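Local coordinates for protein post-proline cleaving enzyme (Rickettsia typhi, PDB 4HVT) that probably cleaves peptide bonds on the carboxyl side of proline in oligopeptides, acting as a serine peptidase of the prolyl oligopeptidase family, at residues T252-K264 and N271-L283. Numbering follows the deposited sequence.
Sequences TISSSLIFISANK and NYILDTKYKNLKL
Lys-277 lies along Ser-256 from CB to the amine. Its CB comes 4.0 Å from Ser-256 CB; CG, CD and CE pass along Ser-256 OG, CD nearest at 3.4 Å, before a bend at the last torsion (chi4 -65°) turns the tip inward, where NZ donates to Ser-256 OG at 3.2 Å. The same NZ makes a salt bridge to Asp-275 OD1 (2.9 Å), met on the syn side, somewhat out of the carboxylate plane, and donates a hydrogen bond to a water that is also bonded to Ser-254 OG; three polar partners thus hold the amine of an otherwise exposed lysine. Ser-254 OG in turn accepts from the backbone N of Ser-256, an ST turn that leads into strand 257-263. Beyond it the strand pairs antiparallel with 271-275: Ile-258 with Leu-274 and Ile-260 with Tyr-272 are hydrogen-bonded pairs, and three of their four bonds are nearly straight. Leu-257, Phe-259, Ser-261, Asn-271, Ile-273 and Asp-275 share one face. There Leu-257 CD2 touches Ile-273 CG2 and lies against the Asp-275 carboxylate. At the far end Ser-261 OG donates to Asn-271 OD1 (2.9 Å), while the Asn-271 amide lies obliquely against the Phe-259 ring, the planes 39° apart, with Asn-271 CG 3.6 Å from Phe-259 CZ. On the other face Ile-260, its CG1 branch extended (chi2 179°), brings CD1 against both Leu-274 CB and Leu-283 CD1, 3.7 Å from each, linking three strands. Strand 242-247 bonds to the other edge of 257-263, and Phe-234 and Leu-233 of strand 231-235 pack on Tyr-272 and Leu-274. The hairpin forms the middle of a four-stranded antiparallel sheet, one blade of the beta-propeller characteristic of prolyl oligopeptidases.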
ATOM      1  N   THR A 252       4.385  25.301   8.180  1.00 12.51           N
ATOM      2  CA  THR A 252       4.017  26.715   8.160  1.00 13.00           C
ATOM      3  C   THR A 252       3.460  27.190   9.498  1.00 12.88           C
ATOM      4  O   THR A 252       3.357  28.414   9.729  1.00 13.28           O
ATOM      5  CB  THR A 252       2.954  27.083   7.088  1.00 13.97           C
ATOM      6  OG1 THR A 252       1.751  26.350   7.353  1.00 13.07           O
ATOM      7  CG2 THR A 252       3.441  26.756   5.698  1.00 14.58           C
ATOM      8  N   ILE A 253       3.080  26.259  10.352  1.00 11.84           N
ATOM      9  CA  ILE A 253       2.592  26.541  11.688  1.00 12.34           C
ATOM     10  C   ILE A 253       3.687  26.256  12.716  1.00 12.69           C
ATOM     11  O   ILE A 253       3.900  27.073  13.618  1.00 12.85           O
ATOM     12  CB  ILE A 253       1.359  25.679  11.947  1.00 12.30           C
ATOM     13  CG1 ILE A 253       0.360  25.802  10.760  1.00 12.45           C
ATOM     14  CG2 ILE A 253       0.718  26.028  13.272  1.00 13.31           C
ATOM     15  CD1 ILE A 253      -0.306  27.151  10.603  1.00 13.03           C
ATOM     16  N   SER A 254       4.300  25.072  12.621  1.00 12.55           N
ATOM     17  CA  SER A 254       5.449  24.745  13.470  1.00 13.17           C
ATOM     18  C   SER A 254       6.388  23.821  12.733  1.00 13.75           C
ATOM     19  O   SER A 254       5.970  22.791  12.212  1.00 12.95           O
ATOM     20  CB  SER A 254       5.048  24.047  14.754  1.00 12.66           C
ATOM     21  OG  SER A 254       6.197  23.672  15.544  1.00 13.10           O
ATOM     22  N   SER A 255       7.671  24.149  12.783  1.00 15.76           N
ATOM     23  CA  SER A 255       8.708  23.238  12.280  0.50 16.25           C
ATOM     24  C   SER A 255       9.429  22.497  13.430  1.00 16.76           C
ATOM     25  O   SER A 255      10.305  21.665  13.207  1.00 18.66           O
ATOM     26  CB  SER A 255       9.665  24.029  11.360  0.50 16.95           C
ATOM     27  OG  SER A 255      10.254  25.157  12.030  0.50 16.90           O
ATOM     28  N   SER A 256       9.048  22.770  14.654  1.00 16.06           N
ATOM     29  CA  SER A 256       9.737  22.283  15.793  1.00 15.43           C
ATOM     30  C   SER A 256       8.956  21.251  16.620  1.00 15.17           C
ATOM     31  O   SER A 256       9.449  20.766  17.660  1.00 17.79           O
ATOM     32  CB  SER A 256      10.075  23.464  16.686  1.00 15.39           C
ATOM     33  OG  SER A 256       8.944  24.260  17.065  1.00 14.88           O
ATOM     34  N   LEU A 257       7.712  21.011  16.272  1.00 12.54           N
ATOM     35  CA  LEU A 257       6.968  20.005  16.993  1.00 11.78           C
ATOM     36  C   LEU A 257       7.048  18.726  16.166  1.00 10.41           C
ATOM     37  O   LEU A 257       6.537  18.661  15.064  1.00  9.76           O
ATOM     38  CB  LEU A 257       5.529  20.460  17.229  1.00 12.10           C
ATOM     39  CG  LEU A 257       5.408  21.657  18.206  1.00 12.84           C
ATOM     40  CD1 LEU A 257       3.986  22.187  18.046  1.00 13.54           C
ATOM     41  CD2 LEU A 257       5.771  21.350  19.691  1.00 13.68           C
ATOM     42  N   ILE A 258       7.635  17.696  16.760  1.00  9.97           N
ATOM     43  CA  ILE A 258       7.792  16.413  16.146  1.00  9.58           C
ATOM     44  C   ILE A 258       6.905  15.381  16.827  1.00  9.14           C
ATOM     45  O   ILE A 258       6.880  15.290  18.076  1.00  9.46           O
ATOM     46  CB  ILE A 258       9.304  15.972  16.210  1.00  9.68           C
ATOM     47  CG1 ILE A 258      10.235  16.999  15.512  1.00 10.56           C
ATOM     48  CG2 ILE A 258       9.489  14.540  15.702  1.00  9.50           C
ATOM     49  CD1 ILE A 258      10.092  17.115  14.025  1.00 11.26           C
ATOM     50  N   PHE A 259       6.176  14.605  16.004  1.00  8.47           N
ATOM     51  CA  PHE A 259       5.341  13.522  16.472  1.00  8.06           C
ATOM     52  C   PHE A 259       6.180  12.272  16.453  1.00  7.93           C
ATOM     53  O   PHE A 259       6.621  11.832  15.405  1.00  7.60           O
ATOM     54  CB  PHE A 259       4.131  13.422  15.533  1.00  7.94           C
ATOM     55  CG  PHE A 259       3.149  12.289  15.861  1.00  7.69           C
ATOM     56  CD1 PHE A 259       2.354  12.333  17.000  1.00  7.71           C
ATOM     57  CD2 PHE A 259       2.979  11.266  15.000  1.00  7.59           C
ATOM     58  CE1 PHE A 259       1.438  11.348  17.289  1.00  7.67           C
ATOM     59  CE2 PHE A 259       2.026  10.279  15.272  1.00  7.48           C
ATOM     60  CZ  PHE A 259       1.273  10.301  16.409  1.00  7.65           C
ATOM     61  N   ILE A 260       6.349  11.681  17.624  1.00  8.13           N
ATOM     62  CA  ILE A 260       7.087  10.400  17.761  1.00  8.50           C
ATOM     63  C   ILE A 260       6.063   9.341  18.013  1.00  8.23           C
ATOM     64  O   ILE A 260       5.257   9.488  18.923  1.00  8.21           O
ATOM     65  CB  ILE A 260       8.055  10.463  18.913  1.00  9.23           C
ATOM     66  CG1 ILE A 260       9.194  11.459  18.530  1.00 10.19           C
ATOM     67  CG2 ILE A 260       8.611   9.094  19.211  1.00  9.35           C
ATOM     68  CD1 ILE A 260      10.201  11.602  19.635  1.00 11.11           C
ATOM     69  N   SER A 261       6.072   8.292  17.182  1.00  8.37           N
ATOM     70  CA  SER A 261       5.073   7.259  17.244  1.00  8.72           C
ATOM     71  C   SER A 261       5.746   5.877  17.377  1.00  8.80           C
ATOM     72  O   SER A 261       6.457   5.443  16.493  1.00  8.79           O
ATOM     73  CB  SER A 261       4.163   7.363  16.024  1.00  9.14           C
ATOM     74  OG  SER A 261       3.115   6.398  16.031  1.00  9.92           O
ATOM     75  N   ALA A 262       5.485   5.251  18.518  1.00  8.71           N
ATOM     76  CA  ALA A 262       5.994   3.917  18.854  1.00  9.05           C
ATOM     77  C   ALA A 262       4.840   2.925  18.738  1.00  9.24           C
ATOM     78  O   ALA A 262       3.937   2.907  19.539  1.00  9.55           O
ATOM     79  CB  ALA A 262       6.574   3.882  20.248  1.00  9.49           C
ATOM     80  N   ASN A 263       4.923   2.098  17.736  1.00  9.14           N
ATOM     81  CA  ASN A 263       3.870   1.149  17.442  1.00  9.80           C
ATOM     82  C   ASN A 263       4.206  -0.132  18.258  1.00 10.49           C
ATOM     83  O   ASN A 263       5.251  -0.756  18.037  1.00 10.45           O
ATOM     84  CB  ASN A 263       3.815   0.893  15.954  1.00 10.00           C
ATOM     85  CG  ASN A 263       2.630   0.015  15.585  1.00 10.63           C
ATOM     86  OD1 ASN A 263       2.362  -0.941  16.298  1.00 12.12           O
ATOM     87  ND2 ASN A 263       1.916   0.333  14.533  1.00 10.33           N
ATOM     88  N   LYS A 264       3.353  -0.419  19.237  1.00 11.09           N
ATOM     89  CA  LYS A 264       3.600  -1.515  20.187  1.00 12.57           C
ATOM     90  C   LYS A 264       3.271  -2.885  19.578  1.00 11.85           C
ATOM     91  O   LYS A 264       4.061  -3.838  19.680  1.00 11.69           O
ATOM     92  CB  LYS A 264       2.755  -1.311  21.434  1.00 14.87           C
ATOM     93  CG  LYS A 264       2.864   0.070  22.084  1.00 19.24           C
ATOM     94  CD  LYS A 264       1.812   0.180  23.213  1.00 23.79           C
ATOM     95  CE  LYS A 264       2.210  -0.689  24.401  1.00 28.80           C
ATOM     96  NZ  LYS A 264       1.083  -0.871  25.372  1.00 34.45           N
ATOM     97  N   ASN A 271       2.562   7.394  21.859  1.00  9.95           N
ATOM     98  CA  ASN A 271       2.889   8.541  21.012  1.00  9.56           C
ATOM     99  C   ASN A 271       3.338   9.722  21.892  1.00  9.39           C
ATOM    100  O   ASN A 271       2.911   9.860  23.069  1.00  9.27           O
ATOM    101  CB  ASN A 271       1.682   8.996  20.189  1.00  9.64           C
ATOM    102  CG  ASN A 271       1.221   7.985  19.197  1.00  9.77           C
ATOM    103  OD1 ASN A 271       2.006   7.445  18.493  1.00  9.80           O
ATOM    104  ND2 ASN A 271      -0.060   7.767  19.125  1.00 10.22           N
ATOM    105  N   TYR A 272       4.196  10.559  21.345  1.00  9.27           N
ATOM    106  CA  TYR A 272       4.779  11.664  22.070  1.00  9.87           C
ATOM    107  C   TYR A 272       4.921  12.920  21.186  1.00  9.67           C
ATOM    108  O   TYR A 272       5.018  12.844  19.989  1.00  9.08           O
ATOM    109  CB  TYR A 272       6.207  11.355  22.554  1.00 10.16           C
ATOM    110  CG  TYR A 272       6.323  10.058  23.330  1.00 10.65           C
ATOM    111  CD1 TYR A 272       6.324   8.833  22.692  1.00 10.93           C
ATOM    112  CD2 TYR A 272       6.484  10.109  24.692  1.00 11.75           C
ATOM    113  CE1 TYR A 272       6.441   7.667  23.431  1.00 11.39           C
ATOM    114  CE2 TYR A 272       6.585   8.941  25.422  1.00 12.08           C
ATOM    115  CZ  TYR A 272       6.547   7.741  24.748  1.00 12.25           C
ATOM    116  OH  TYR A 272       6.667   6.550  25.497  1.00 13.99           O
ATOM    117  N   ILE A 273       4.961  14.058  21.850  1.00  9.77           N
ATOM    118  CA  ILE A 273       5.419  15.257  21.208  1.00 10.14           C
ATOM    119  C   ILE A 273       6.833  15.512  21.645  1.00 10.49           C
ATOM    120  O   ILE A 273       7.096  15.615  22.846  1.00 10.22           O
ATOM    121  CB  ILE A 273       4.568  16.502  21.589  1.00 10.51           C
ATOM    122  CG1 ILE A 273       3.105  16.277  21.176  1.00 10.57           C
ATOM    123  CG2 ILE A 273       5.062  17.770  20.883  1.00 10.91           C
ATOM    124  CD1 ILE A 273       2.214  17.418  21.577  1.00 11.03           C
ATOM    125  N   LEU A 274       7.727  15.652  20.681  1.00 10.67           N
ATOM    126  CA  LEU A 274       9.122  16.101  20.928  1.00 11.42           C
ATOM    127  C   LEU A 274       9.170  17.553  20.480  1.00 12.16           C
ATOM    128  O   LEU A 274       8.923  17.894  19.297  1.00 11.58           O
ATOM    129  CB  LEU A 274      10.126  15.302  20.149  1.00 11.21           C
ATOM    130  CG  LEU A 274      11.558  15.765  20.222  1.00 12.07           C
ATOM    131  CD1 LEU A 274      12.222  15.439  21.549  1.00 12.99           C
ATOM    132  CD2 LEU A 274      12.331  15.142  19.109  1.00 12.11           C
ATOM    133  N   ASP A 275       9.443  18.443  21.425  1.00 13.81           N
ATOM    134  CA  ASP A 275       9.488  19.861  21.132  1.00 14.95           C
ATOM    135  C   ASP A 275      10.971  20.240  21.040  1.00 15.83           C
ATOM    136  O   ASP A 275      11.738  19.973  22.027  1.00 16.66           O
ATOM    137  CB  ASP A 275       8.807  20.612  22.282  1.00 16.33           C
ATOM    138  CG  ASP A 275       8.369  21.971  21.929  1.00 17.94           C
ATOM    139  OD1 ASP A 275       9.033  22.584  21.089  1.00 17.87           O
ATOM    140  OD2 ASP A 275       7.415  22.480  22.600  1.00 20.11           O
ATOM    141  N   THR A 276      11.391  20.814  19.913  1.00 15.65           N
ATOM    142  CA  THR A 276      12.857  20.933  19.635  1.00 16.31           C
ATOM    143  C   THR A 276      13.439  22.342  19.797  1.00 17.99           C
ATOM    144  O   THR A 276      14.616  22.561  19.534  1.00 19.47           O
ATOM    145  CB  THR A 276      13.213  20.427  18.227  1.00 15.63           C
ATOM    146  OG1 THR A 276      12.477  21.180  17.274  1.00 16.44           O
ATOM    147  CG2 THR A 276      12.799  18.951  17.980  1.00 14.77           C
ATOM    148  N   LYS A 277      12.640  23.294  20.261  1.00 18.32           N
ATOM    149  CA  LYS A 277      13.059  24.706  20.156  1.00 18.98           C
ATOM    150  C   LYS A 277      13.606  25.278  21.430  1.00 20.15           C
ATOM    151  O   LYS A 277      14.097  26.424  21.405  1.00 21.45           O
ATOM    152  CB  LYS A 277      11.935  25.565  19.545  1.00 19.36           C
ATOM    153  CG  LYS A 277      10.607  25.487  20.245  1.00 19.47           C
ATOM    154  CD  LYS A 277       9.573  26.394  19.575  1.00 19.03           C
ATOM    155  CE  LYS A 277       8.193  26.241  20.208  1.00 18.79           C
ATOM    156  NZ  LYS A 277       7.702  24.826  19.934  1.00 17.94           N
ATOM    157  N   TYR A 278      13.615  24.532  22.537  1.00 20.55           N
ATOM    158  CA  TYR A 278      14.047  25.136  23.817  1.00 22.28           C
ATOM    159  C   TYR A 278      15.504  24.809  24.112  1.00 23.78           C
ATOM    160  O   TYR A 278      16.136  24.037  23.394  1.00 24.72           O
ATOM    161  CB  TYR A 278      13.123  24.652  24.957  1.00 22.17           C
ATOM    162  CG  TYR A 278      11.737  25.135  24.741  1.00 21.20           C
ATOM    163  CD1 TYR A 278      11.351  26.393  25.201  1.00 21.14           C
ATOM    164  CD2 TYR A 278      10.828  24.394  24.031  1.00 20.20           C
ATOM    165  CE1 TYR A 278      10.093  26.859  24.972  1.00 20.82           C
ATOM    166  CE2 TYR A 278       9.556  24.874  23.792  1.00 20.18           C
ATOM    167  CZ  TYR A 278       9.204  26.130  24.276  1.00 19.96           C
ATOM    168  OH  TYR A 278       7.942  26.629  24.044  1.00 21.22           O
ATOM    169  N   LYS A 279      16.056  25.333  25.206  1.00 25.59           N
ATOM    170  CA  LYS A 279      17.440  24.974  25.522  1.00 26.59           C
ATOM    171  C   LYS A 279      17.612  23.434  25.550  1.00 25.79           C
ATOM    172  O   LYS A 279      18.551  22.883  24.980  1.00 28.33           O
ATOM    173  CB  LYS A 279      17.863  25.572  26.858  1.00 27.38           C
ATOM    174  N   ASN A 280      16.692  22.754  26.231  1.00 24.31           N
ATOM    175  CA  ASN A 280      16.753  21.341  26.402  1.00 23.46           C
ATOM    176  C   ASN A 280      15.602  20.826  25.557  1.00 21.17           C
ATOM    177  O   ASN A 280      14.562  21.457  25.480  1.00 20.51           O
ATOM    178  CB  ASN A 280      16.514  20.927  27.868  1.00 25.77           C
ATOM    179  CG  ASN A 280      17.670  21.283  28.807  1.00 28.65           C
ATOM    180  OD1 ASN A 280      18.838  21.236  28.426  1.00 32.76           O
ATOM    181  ND2 ASN A 280      17.342  21.597  30.063  1.00 29.96           N
ATOM    182  N   LEU A 281      15.794  19.682  24.942  1.00 18.48           N
ATOM    183  CA  LEU A 281      14.667  18.991  24.304  1.00 16.98           C
ATOM    184  C   LEU A 281      13.626  18.550  25.340  1.00 16.60           C
ATOM    185  O   LEU A 281      13.954  18.304  26.519  1.00 16.27           O
ATOM    186  CB  LEU A 281      15.190  17.816  23.487  1.00 16.41           C
ATOM    187  CG  LEU A 281      16.222  18.116  22.410  1.00 16.84           C
ATOM    188  CD1 LEU A 281      16.754  16.827  21.804  1.00 17.77           C
ATOM    189  CD2 LEU A 281      15.543  19.009  21.360  1.00 18.08           C
ATOM    190  N   LYS A 282      12.359  18.463  24.920  1.00 16.09           N
ATOM    191  CA  LYS A 282      11.275  18.074  25.789  1.00 17.07           C
ATOM    192  C   LYS A 282      10.486  16.975  25.114  1.00 15.41           C
ATOM    193  O   LYS A 282      10.115  17.118  23.929  1.00 14.59           O
ATOM    194  CB  LYS A 282      10.331  19.269  26.055  1.00 20.73           C
ATOM    195  CG  LYS A 282       9.665  19.161  27.431  1.00 24.89           C
ATOM    196  CD  LYS A 282       8.671  20.329  27.750  1.00 29.05           C
ATOM    197  CE  LYS A 282       8.561  21.423  26.705  1.00 31.88           C
ATOM    198  NZ  LYS A 282       7.654  22.528  27.175  1.00 35.42           N
ATOM    199  N   LEU A 283      10.264  15.879  25.823  1.00 13.93           N
ATOM    200  CA  LEU A 283       9.504  14.768  25.293  1.00 12.94           C
ATOM    201  C   LEU A 283       8.334  14.499  26.238  1.00 13.03           C
ATOM    202  O   LEU A 283       8.533  14.178  27.441  1.00 13.27           O
ATOM    203  CB  LEU A 283      10.388  13.532  25.225  1.00 12.82           C
ATOM    204  CG  LEU A 283       9.785  12.243  24.713  1.00 12.68           C
ATOM    205  CD1 LEU A 283       9.565  12.291  23.204  1.00 12.52           C
ATOM    206  CD2 LEU A 283      10.749  11.106  25.007  1.00 13.29           C
TER
HETATM  207  O   HOH W   1       6.221  25.725  17.366  1.00 17.73           O